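Local structure of CD180 antigen (Mus musculus, 3T6Q) at residues 523-537 with 546-560. The protein may cooperate with MD-1 and TLR4 in the innate immune response of B-cells to bacterial lipopolysaccharide, leading to NF-kappa-B activation. Numbering follows the deposited sequence.
Sequences LKGIYLNLASNHISI and LSQQRTINLRQNPLD
Asn557 reaches across from 546-560 with both ends of its amide at work. Its ND2 gives a nearly straight bond (168°) to Leu530 O at 2.9 Å and another to Leu554 O. Leu530 O also takes Asn533 ND2, from the opposite face of the carbonyl plane; Asn533 ND2 reaches Leu507 O as well, and its OD1 accepts from Leu512 N, both in the preceding coil. Asn557 OD1 accepts from Ile535 N at 3.0 Å and weakly from Asn533 N. Upstream, strands 527-529 and 551-553 run parallel: Leu528 N donates to Thr551 O (2.8 Å), Leu528 O accepts from Asn553 N, and Ile526 O takes both Arg550 N and Thr551 N. Leu530 N to Asn553 O and Ser532 N to Arg555 O continue the series. Asn529 and Asn553 lie alongside one another, CG anti to the backbone N (-170° and -166°), which lets OD1 accept from Ala531 N and Arg555 N respectively, an Asx turn each; Glu580 takes Asn553 ND2 and Tyr527 OH. On the leucine face, Leu554 CD2 touches Leu530 CB and Ile535 CD1, 3.9 Å from each. Asn533 and Asn557 are successive rungs of the asparagine ladder of a leucine-rich-repeat solenoid, here at its C-terminal end.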
ATOM      1  N   LEU A 523     -27.419  -4.872 -57.121  1.00 29.57           N
ATOM      2  CA  LEU A 523     -26.145  -5.044 -56.405  1.00 26.73           C
ATOM      3  C   LEU A 523     -25.897  -6.471 -55.999  1.00 27.57           C
ATOM      4  O   LEU A 523     -26.847  -7.206 -55.730  1.00 30.06           O
ATOM      5  CB  LEU A 523     -26.096  -4.126 -55.155  1.00 26.04           C
ATOM      6  CG  LEU A 523     -26.150  -2.623 -55.456  1.00 27.88           C
ATOM      7  CD1 LEU A 523     -26.520  -1.879 -54.170  1.00 24.49           C
ATOM      8  CD2 LEU A 523     -24.824  -2.103 -56.037  1.00 22.85           C
ATOM      9  N   LYS A 524     -24.617  -6.853 -55.901  1.00 28.42           N
ATOM     10  CA  LYS A 524     -24.223  -8.179 -55.431  1.00 28.87           C
ATOM     11  C   LYS A 524     -23.154  -8.145 -54.342  1.00 24.88           C
ATOM     12  O   LYS A 524     -22.316  -7.275 -54.343  1.00 26.32           O
ATOM     13  CB  LYS A 524     -23.716  -9.053 -56.600  1.00 35.09           C
ATOM     14  CG  LYS A 524     -24.735  -9.275 -57.703  1.00 41.71           C
ATOM     15  CD  LYS A 524     -24.181 -10.179 -58.800  1.00 50.56           C
ATOM     16  CE  LYS A 524     -22.971  -9.554 -59.480  1.00 50.29           C
ATOM     17  NZ  LYS A 524     -22.547 -10.403 -60.626  1.00 57.17           N
ATOM     18  N   GLY A 525     -23.201  -9.098 -53.419  1.00 24.28           N
ATOM     19  CA  GLY A 525     -22.121  -9.310 -52.418  1.00 23.24           C
ATOM     20  C   GLY A 525     -22.024  -8.224 -51.372  1.00 25.50           C
ATOM     21  O   GLY A 525     -20.994  -8.108 -50.686  1.00 23.77           O
ATOM     22  N   ILE A 526     -23.096  -7.440 -51.215  1.00 24.80           N
ATOM     23  CA  ILE A 526     -23.068  -6.319 -50.253  1.00 20.42           C
ATOM     24  C   ILE A 526     -23.268  -6.753 -48.789  1.00 23.51           C
ATOM     25  O   ILE A 526     -23.709  -7.873 -48.478  1.00 20.45           O
ATOM     26  CB  ILE A 526     -24.046  -5.175 -50.634  1.00 21.25           C
ATOM     27  CG1 ILE A 526     -25.502  -5.453 -50.161  1.00 20.22           C
ATOM     28  CG2 ILE A 526     -23.975  -4.888 -52.136  1.00 23.18           C
ATOM     29  CD1 ILE A 526     -26.464  -4.281 -50.361  1.00 21.54           C
ATOM     30  N   TYR A 527     -22.928  -5.841 -47.881  1.00 22.34           N
ATOM     31  CA  TYR A 527     -23.404  -5.938 -46.498  1.00 23.14           C
ATOM     32  C   TYR A 527     -24.639  -5.026 -46.402  1.00 22.11           C
ATOM     33  O   TYR A 527     -24.585  -3.858 -46.803  1.00 21.94           O
ATOM     34  CB  TYR A 527     -22.329  -5.496 -45.518  1.00 22.60           C
ATOM     35  CG  TYR A 527     -22.854  -5.358 -44.096  1.00 21.18           C
ATOM     36  CD1 TYR A 527     -22.931  -6.458 -43.257  1.00 23.32           C
ATOM     37  CD2 TYR A 527     -23.269  -4.104 -43.605  1.00 21.87           C
ATOM     38  CE1 TYR A 527     -23.388  -6.329 -41.944  1.00 24.66           C
ATOM     39  CE2 TYR A 527     -23.747  -3.965 -42.313  1.00 22.77           C
ATOM     40  CZ  TYR A 527     -23.794  -5.070 -41.489  1.00 24.30           C
ATOM     41  OH  TYR A 527     -24.284  -4.925 -40.222  1.00 24.53           O
ATOM     42  N   LEU A 528     -25.749  -5.584 -45.908  1.00 21.00           N
ATOM     43  CA  LEU A 528     -27.044  -4.888 -45.928  1.00 19.72           C
ATOM     44  C   LEU A 528     -27.615  -4.966 -44.525  1.00 18.16           C
ATOM     45  O   LEU A 528     -28.000  -6.039 -44.074  1.00 18.59           O
ATOM     46  CB  LEU A 528     -28.009  -5.534 -46.886  1.00 20.00           C
ATOM     47  CG  LEU A 528     -29.461  -4.989 -46.845  1.00 18.98           C
ATOM     48  CD1 LEU A 528     -29.529  -3.499 -47.138  1.00 18.58           C
ATOM     49  CD2 LEU A 528     -30.320  -5.752 -47.849  1.00 25.35           C
ATOM     50  N   ASN A 529     -27.615  -3.842 -43.823  1.00 20.08           N
ATOM     51  CA  ASN A 529     -28.155  -3.822 -42.468  1.00 19.58           C
ATOM     52  C   ASN A 529     -29.578  -3.295 -42.503  1.00 20.85           C
ATOM     53  O   ASN A 529     -29.790  -2.122 -42.798  1.00 18.78           O
ATOM     54  CB  ASN A 529     -27.276  -2.930 -41.559  1.00 20.37           C
ATOM     55  CG  ASN A 529     -27.634  -3.061 -40.095  1.00 26.22           C
ATOM     56  OD1 ASN A 529     -28.582  -3.743 -39.734  1.00 24.86           O
ATOM     57  ND2 ASN A 529     -26.870  -2.381 -39.236  1.00 27.45           N
ATOM     58  N   LEU A 530     -30.545  -4.185 -42.243  1.00 22.18           N
ATOM     59  CA  LEU A 530     -31.955  -3.820 -42.152  1.00 21.20           C
ATOM     60  C   LEU A 530     -32.468  -3.900 -40.700  1.00 21.33           C
ATOM     61  O   LEU A 530     -33.676  -4.008 -40.485  1.00 20.37           O
ATOM     62  CB  LEU A 530     -32.824  -4.699 -43.079  1.00 19.64           C
ATOM     63  CG  LEU A 530     -32.635  -4.276 -44.560  1.00 23.60           C
ATOM     64  CD1 LEU A 530     -33.180  -5.297 -45.551  1.00 24.84           C
ATOM     65  CD2 LEU A 530     -33.266  -2.928 -44.815  1.00 26.78           C
ATOM     66  N   ALA A 531     -31.573  -3.866 -39.706  1.00 21.86           N
ATOM     67  CA  ALA A 531     -31.995  -4.046 -38.318  1.00 22.30           C
ATOM     68  C   ALA A 531     -32.986  -2.964 -37.926  1.00 20.72           C
ATOM     69  O   ALA A 531     -32.891  -1.826 -38.421  1.00 23.78           O
ATOM     70  CB  ALA A 531     -30.786  -4.010 -37.354  1.00 21.56           C
ATOM     71  N   SER A 532     -33.937  -3.304 -37.035  1.00 19.98           N
ATOM     72  CA  SER A 532     -34.886  -2.327 -36.492  1.00 18.83           C
ATOM     73  C   SER A 532     -35.632  -1.567 -37.568  1.00 20.52           C
ATOM     74  O   SER A 532     -35.535  -0.353 -37.663  1.00 20.20           O
ATOM     75  CB  SER A 532     -34.231  -1.323 -35.534  1.00 23.58           C
ATOM     76  OG  SER A 532     -33.664  -2.025 -34.445  1.00 27.48           O
ATOM     77  N   ASN A 533     -36.345  -2.299 -38.397  1.00 17.55           N
ATOM     78  CA  ASN A 533     -37.256  -1.690 -39.348  1.00 18.26           C
ATOM     79  C   ASN A 533     -38.635  -2.306 -39.136  1.00 18.46           C
ATOM     80  O   ASN A 533     -38.886  -2.836 -38.067  1.00 20.62           O
ATOM     81  CB  ASN A 533     -36.715  -1.938 -40.751  1.00 17.25           C
ATOM     82  CG  ASN A 533     -35.777  -0.824 -41.153  1.00 21.92           C
ATOM     83  OD1 ASN A 533     -36.221   0.305 -41.292  1.00 19.63           O
ATOM     84  ND2 ASN A 533     -34.463  -1.111 -41.223  1.00 19.22           N
ATOM     85  N   HIS A 534     -39.483  -2.285 -40.159  1.00 17.21           N
ATOM     86  CA  HIS A 534     -40.845  -2.843 -40.038  1.00 21.20           C
ATOM     87  C   HIS A 534     -41.010  -3.969 -41.015  1.00 20.72           C
ATOM     88  O   HIS A 534     -42.113  -4.171 -41.568  1.00 21.39           O
ATOM     89  CB  HIS A 534     -41.893  -1.789 -40.403  1.00 19.41           C
ATOM     90  CG  HIS A 534     -42.167  -0.741 -39.330  1.00 21.71           C
ATOM     91  ND1 HIS A 534     -41.341  -0.502 -38.291  1.00 29.23           N
ATOM     92  CD2 HIS A 534     -43.208   0.173 -39.214  1.00 21.34           C
ATOM     93  CE1 HIS A 534     -41.834   0.502 -37.533  1.00 24.57           C
ATOM     94  NE2 HIS A 534     -42.975   0.921 -38.104  1.00 29.66           N
ATOM     95  N   ILE A 535     -39.950  -4.725 -41.262  1.00 18.29           N
ATOM     96  CA  ILE A 535     -40.065  -5.838 -42.199  1.00 22.12           C
ATOM     97  C   ILE A 535     -40.823  -7.022 -41.558  1.00 23.06           C
ATOM     98  O   ILE A 535     -40.447  -7.489 -40.489  1.00 21.15           O
ATOM     99  CB  ILE A 535     -38.685  -6.239 -42.735  1.00 22.66           C
ATOM    100  CG1 ILE A 535     -38.132  -5.083 -43.613  1.00 24.99           C
ATOM    101  CG2 ILE A 535     -38.781  -7.524 -43.535  1.00 22.33           C
ATOM    102  CD1 ILE A 535     -36.644  -5.180 -43.902  1.00 22.44           C
ATOM    103  N   SER A 536     -41.912  -7.468 -42.192  1.00 19.87           N
ATOM    104  CA  SER A 536     -42.687  -8.604 -41.648  1.00 24.10           C
ATOM    105  C   SER A 536     -42.689  -9.775 -42.601  1.00 21.08           C
ATOM    106  O   SER A 536     -42.163 -10.846 -42.302  1.00 22.71           O
ATOM    107  CB  SER A 536     -44.124  -8.187 -41.269  1.00 22.30           C
ATOM    108  OG  SER A 536     -44.756  -7.493 -42.360  1.00 23.68           O
ATOM    109  N   ILE A 537     -43.294  -9.547 -43.762  1.00 23.30           N
ATOM    110  CA  ILE A 537     -43.360 -10.527 -44.831  1.00 23.79           C
ATOM    111  C   ILE A 537     -42.406 -10.112 -45.953  1.00 24.42           C
ATOM    112  O   ILE A 537     -42.417  -8.953 -46.331  1.00 24.00           O
ATOM    113  CB  ILE A 537     -44.826 -10.594 -45.404  1.00 22.53           C
ATOM    114  CG1 ILE A 537     -45.727 -11.169 -44.312  1.00 23.51           C
ATOM    115  CG2 ILE A 537     -44.871 -11.446 -46.685  1.00 22.11           C
ATOM    116  CD1 ILE A 537     -47.135 -11.533 -44.760  1.00 24.90           C
ATOM    117  N   LEU A 546     -31.932 -10.838 -51.963  1.00 19.82           N
ATOM    118  CA  LEU A 546     -31.239 -11.311 -50.760  1.00 21.39           C
ATOM    119  C   LEU A 546     -30.119 -12.342 -51.026  1.00 24.36           C
ATOM    120  O   LEU A 546     -29.043 -12.242 -50.430  1.00 23.56           O
ATOM    121  CB  LEU A 546     -32.261 -11.884 -49.782  1.00 20.84           C
ATOM    122  CG  LEU A 546     -33.229 -10.815 -49.243  1.00 23.99           C
ATOM    123  CD1 LEU A 546     -34.079 -11.417 -48.139  1.00 24.13           C
ATOM    124  CD2 LEU A 546     -32.443  -9.621 -48.694  1.00 24.56           C
ATOM    125  N   SER A 547     -30.385 -13.310 -51.917  1.00 22.80           N
ATOM    126  CA  SER A 547     -29.403 -14.351 -52.260  1.00 25.65           C
ATOM    127  C   SER A 547     -28.115 -13.796 -52.855  1.00 25.34           C
ATOM    128  O   SER A 547     -27.051 -14.353 -52.614  1.00 30.24           O
ATOM    129  CB  SER A 547     -30.021 -15.349 -53.255  1.00 24.87           C
ATOM    130  OG  SER A 547     -30.909 -16.193 -52.555  1.00 29.99           O
ATOM    131  N   GLN A 548     -28.237 -12.727 -53.640  1.00 29.79           N
ATOM    132  CA  GLN A 548     -27.104 -12.019 -54.259  1.00 29.18           C
ATOM    133  C   GLN A 548     -26.117 -11.405 -53.269  1.00 28.93           C
ATOM    134  O   GLN A 548     -24.973 -11.153 -53.641  1.00 25.56           O
ATOM    135  CB  GLN A 548     -27.603 -10.862 -55.112  1.00 32.08           C
ATOM    136  CG  GLN A 548     -28.277 -11.264 -56.398  1.00 32.10           C
ATOM    137  CD  GLN A 548     -29.047 -10.131 -57.032  1.00 37.41           C
ATOM    138  OE1 GLN A 548     -28.799  -8.941 -56.780  1.00 38.12           O
ATOM    139  NE2 GLN A 548     -29.994 -10.493 -57.876  1.00 30.77           N
ATOM    140  N   GLN A 549     -26.556 -11.123 -52.038  1.00 23.44           N
ATOM    141  CA  GLN A 549     -25.724 -10.386 -51.073  1.00 25.59           C
ATOM    142  C   GLN A 549     -24.858 -11.277 -50.205  1.00 27.21           C
ATOM    143  O   GLN A 549     -25.098 -12.491 -50.113  1.00 28.61           O
ATOM    144  CB  GLN A 549     -26.607  -9.456 -50.168  1.00 21.59           C
ATOM    145  CG  GLN A 549     -27.676  -8.670 -50.926  1.00 21.69           C
ATOM    146  CD  GLN A 549     -27.194  -8.023 -52.228  1.00 22.67           C
ATOM    147  OE1 GLN A 549     -28.000  -7.703 -53.104  1.00 24.66           O
ATOM    148  NE2 GLN A 549     -25.898  -7.791 -52.339  1.00 19.34           N
ATOM    149  N   ARG A 550     -23.876 -10.678 -49.527  1.00 24.30           N
ATOM    150  CA  ARG A 550     -22.995 -11.447 -48.664  1.00 24.83           C
ATOM    151  C   ARG A 550     -23.510 -11.564 -47.219  1.00 28.56           C
ATOM    152  O   ARG A 550     -23.405 -12.624 -46.594  1.00 25.99           O
ATOM    153  CB  ARG A 550     -21.563 -10.860 -48.746  1.00 27.30           C
ATOM    154  CG  ARG A 550     -20.679 -10.935 -47.495  1.00 33.86           C
ATOM    155  CD  ARG A 550     -19.975 -12.218 -47.057  1.00 44.54           C
ATOM    156  NE  ARG A 550     -19.553 -13.144 -48.084  1.00 52.68           N
ATOM    157  CZ  ARG A 550     -18.463 -13.933 -48.051  1.00 46.77           C
ATOM    158  NH1 ARG A 550     -17.557 -13.932 -47.070  1.00 41.10           N
ATOM    159  NH2 ARG A 550     -18.276 -14.746 -49.057  1.00 31.87           N
ATOM    160  N   THR A 551     -24.072 -10.487 -46.681  1.00 23.83           N
ATOM    161  CA  THR A 551     -24.491 -10.495 -45.286  1.00 25.05           C
ATOM    162  C   THR A 551     -25.692  -9.557 -45.154  1.00 25.42           C
ATOM    163  O   THR A 551     -25.641  -8.412 -45.638  1.00 21.97           O
ATOM    164  CB  THR A 551     -23.344  -9.992 -44.369  1.00 28.88           C
ATOM    165  OG1 THR A 551     -22.255 -10.899 -44.456  1.00 33.04           O
ATOM    166  CG2 THR A 551     -23.764  -9.949 -42.897  1.00 23.73           C
ATOM    167  N   ILE A 552     -26.756 -10.048 -44.503  1.00 22.20           N
ATOM    168  CA  ILE A 552     -27.960  -9.267 -44.252  1.00 22.45           C
ATOM    169  C   ILE A 552     -28.264  -9.371 -42.763  1.00 22.82           C
ATOM    170  O   ILE A 552     -28.194 -10.478 -42.186  1.00 22.91           O
ATOM    171  CB  ILE A 552     -29.141  -9.852 -45.045  1.00 26.55           C
ATOM    172  CG1 ILE A 552     -28.828  -9.865 -46.532  1.00 21.45           C
ATOM    173  CG2 ILE A 552     -30.435  -9.075 -44.805  1.00 27.09           C
ATOM    174  CD1 ILE A 552     -29.096 -11.214 -47.114  1.00 23.28           C
ATOM    175  N   ASN A 553     -28.595  -8.236 -42.155  1.00 21.10           N
ATOM    176  CA  ASN A 553     -29.020  -8.175 -40.752  1.00 23.77           C
ATOM    177  C   ASN A 553     -30.495  -7.768 -40.688  1.00 23.30           C
ATOM    178  O   ASN A 553     -30.855  -6.644 -41.048  1.00 20.36           O
ATOM    179  CB  ASN A 553     -28.151  -7.190 -39.944  1.00 21.94           C
ATOM    180  CG  ASN A 553     -28.318  -7.346 -38.431  1.00 29.04           C
ATOM    181  OD1 ASN A 553     -29.410  -7.654 -37.940  1.00 25.22           O
ATOM    182  ND2 ASN A 553     -27.241  -7.082 -37.676  1.00 24.33           N
ATOM    183  N   LEU A 554     -31.335  -8.706 -40.238  1.00 22.02           N
ATOM    184  CA  LEU A 554     -32.767  -8.494 -40.087  1.00 20.93           C
ATOM    185  C   LEU A 554     -33.210  -8.561 -38.630  1.00 25.55           C
ATOM    186  O   LEU A 554     -34.405  -8.715 -38.342  1.00 23.39           O
ATOM    187  CB  LEU A 554     -33.505  -9.563 -40.910  1.00 22.60           C
ATOM    188  CG  LEU A 554     -33.525  -9.313 -42.407  1.00 19.96           C
ATOM    189  CD1 LEU A 554     -33.802 -10.638 -43.142  1.00 25.21           C
ATOM    190  CD2 LEU A 554     -34.567  -8.221 -42.714  1.00 24.68           C
ATOM    191  N   ARG A 555     -32.267  -8.447 -37.691  1.00 20.80           N
ATOM    192  CA  ARG A 555     -32.645  -8.451 -36.277  1.00 24.35           C
ATOM    193  C   ARG A 555     -33.661  -7.317 -35.942  1.00 23.15           C
ATOM    194  O   ARG A 555     -33.718  -6.275 -36.632  1.00 21.48           O
ATOM    195  CB  ARG A 555     -31.371  -8.338 -35.409  1.00 23.51           C
ATOM    196  CG  ARG A 555     -30.851  -6.922 -35.283  1.00 26.24           C
ATOM    197  CD  ARG A 555     -29.569  -6.929 -34.461  1.00 32.40           C
ATOM    198  NE  ARG A 555     -29.889  -7.071 -33.058  1.00 37.94           N
ATOM    199  CZ  ARG A 555     -29.006  -7.387 -32.113  1.00 44.10           C
ATOM    200  NH1 ARG A 555     -27.736  -7.568 -32.421  1.00 47.28           N
ATOM    201  NH2 ARG A 555     -29.395  -7.495 -30.855  1.00 40.80           N
ATOM    202  N   GLN A 556     -34.493  -7.560 -34.913  1.00 19.88           N
ATOM    203  CA  GLN A 556     -35.423  -6.565 -34.397  1.00 22.67           C
ATOM    204  C   GLN A 556     -36.381  -6.057 -35.486  1.00 22.39           C
ATOM    205  O   GLN A 556     -36.674  -4.865 -35.573  1.00 22.10           O
ATOM    206  CB  GLN A 556     -34.654  -5.436 -33.697  1.00 26.24           C
ATOM    207  CG  GLN A 556     -34.085  -5.890 -32.344  1.00 32.06           C
ATOM    208  CD  GLN A 556     -33.216  -4.847 -31.662  1.00 39.58           C
ATOM    209  OE1 GLN A 556     -31.994  -4.852 -31.806  1.00 39.94           O
ATOM    210  NE2 GLN A 556     -33.840  -3.955 -30.910  1.00 37.89           N
ATOM    211  N   ASN A 557     -36.807  -6.978 -36.349  1.00 21.04           N
ATOM    212  CA  ASN A 557     -37.965  -6.705 -37.220  1.00 23.18           C
ATOM    213  C   ASN A 557     -39.204  -7.505 -36.800  1.00 25.64           C
ATOM    214  O   ASN A 557     -39.064  -8.601 -36.245  1.00 24.75           O
ATOM    215  CB  ASN A 557     -37.602  -6.985 -38.674  1.00 20.98           C
ATOM    216  CG  ASN A 557     -36.828  -5.844 -39.277  1.00 22.12           C
ATOM    217  OD1 ASN A 557     -37.415  -4.877 -39.745  1.00 20.45           O
ATOM    218  ND2 ASN A 557     -35.492  -5.926 -39.223  1.00 23.81           N
ATOM    219  N   PRO A 558     -40.416  -6.980 -37.073  1.00 26.08           N
ATOM    220  CA  PRO A 558     -41.678  -7.696 -36.702  1.00 22.91           C
ATOM    221  C   PRO A 558     -41.971  -8.864 -37.652  1.00 22.24           C
ATOM    222  O   PRO A 558     -42.986  -8.895 -38.357  1.00 22.10           O
ATOM    223  CB  PRO A 558     -42.724  -6.607 -36.821  1.00 24.18           C
ATOM    224  CG  PRO A 558     -42.199  -5.740 -37.951  1.00 23.19           C
ATOM    225  CD  PRO A 558     -40.701  -5.687 -37.725  1.00 21.97           C
ATOM    226  N   LEU A 559     -41.074  -9.823 -37.673  1.00 24.01           N
ATOM    227  CA  LEU A 559     -41.072 -10.837 -38.709  1.00 26.39           C
ATOM    228  C   LEU A 559     -42.253 -11.786 -38.602  1.00 25.45           C
ATOM    229  O   LEU A 559     -42.643 -12.198 -37.504  1.00 22.13           O
ATOM    230  CB  LEU A 559     -39.753 -11.606 -38.711  1.00 24.07           C
ATOM    231  CG  LEU A 559     -38.596 -10.789 -39.319  1.00 26.30           C
ATOM    232  CD1 LEU A 559     -37.234 -11.357 -38.911  1.00 25.34           C
ATOM    233  CD2 LEU A 559     -38.706 -10.694 -40.850  1.00 22.89           C
ATOM    234  N   ASP A 560     -42.776 -12.146 -39.776  1.00 22.11           N
ATOM    235  CA  ASP A 560     -43.944 -13.004 -39.903  1.00 23.70           C
ATOM    236  C   ASP A 560     -43.527 -14.480 -40.002  1.00 25.08           C
ATOM    237  O   ASP A 560     -42.777 -14.868 -40.911  1.00 25.57           O
ATOM    238  CB  ASP A 560     -44.758 -12.535 -41.135  1.00 23.00           C
ATOM    239  CG  ASP A 560     -46.058 -13.306 -41.333  1.00 25.88           C
ATOM    240  OD1 ASP A 560     -45.996 -14.514 -41.660  1.00 25.18           O
ATOM    241  OD2 ASP A 560     -47.133 -12.682 -41.198  1.00 25.32           O
TER
HETATM  242  O   HOH W   1     -38.498  -2.578 -35.490  1.00 38.54           O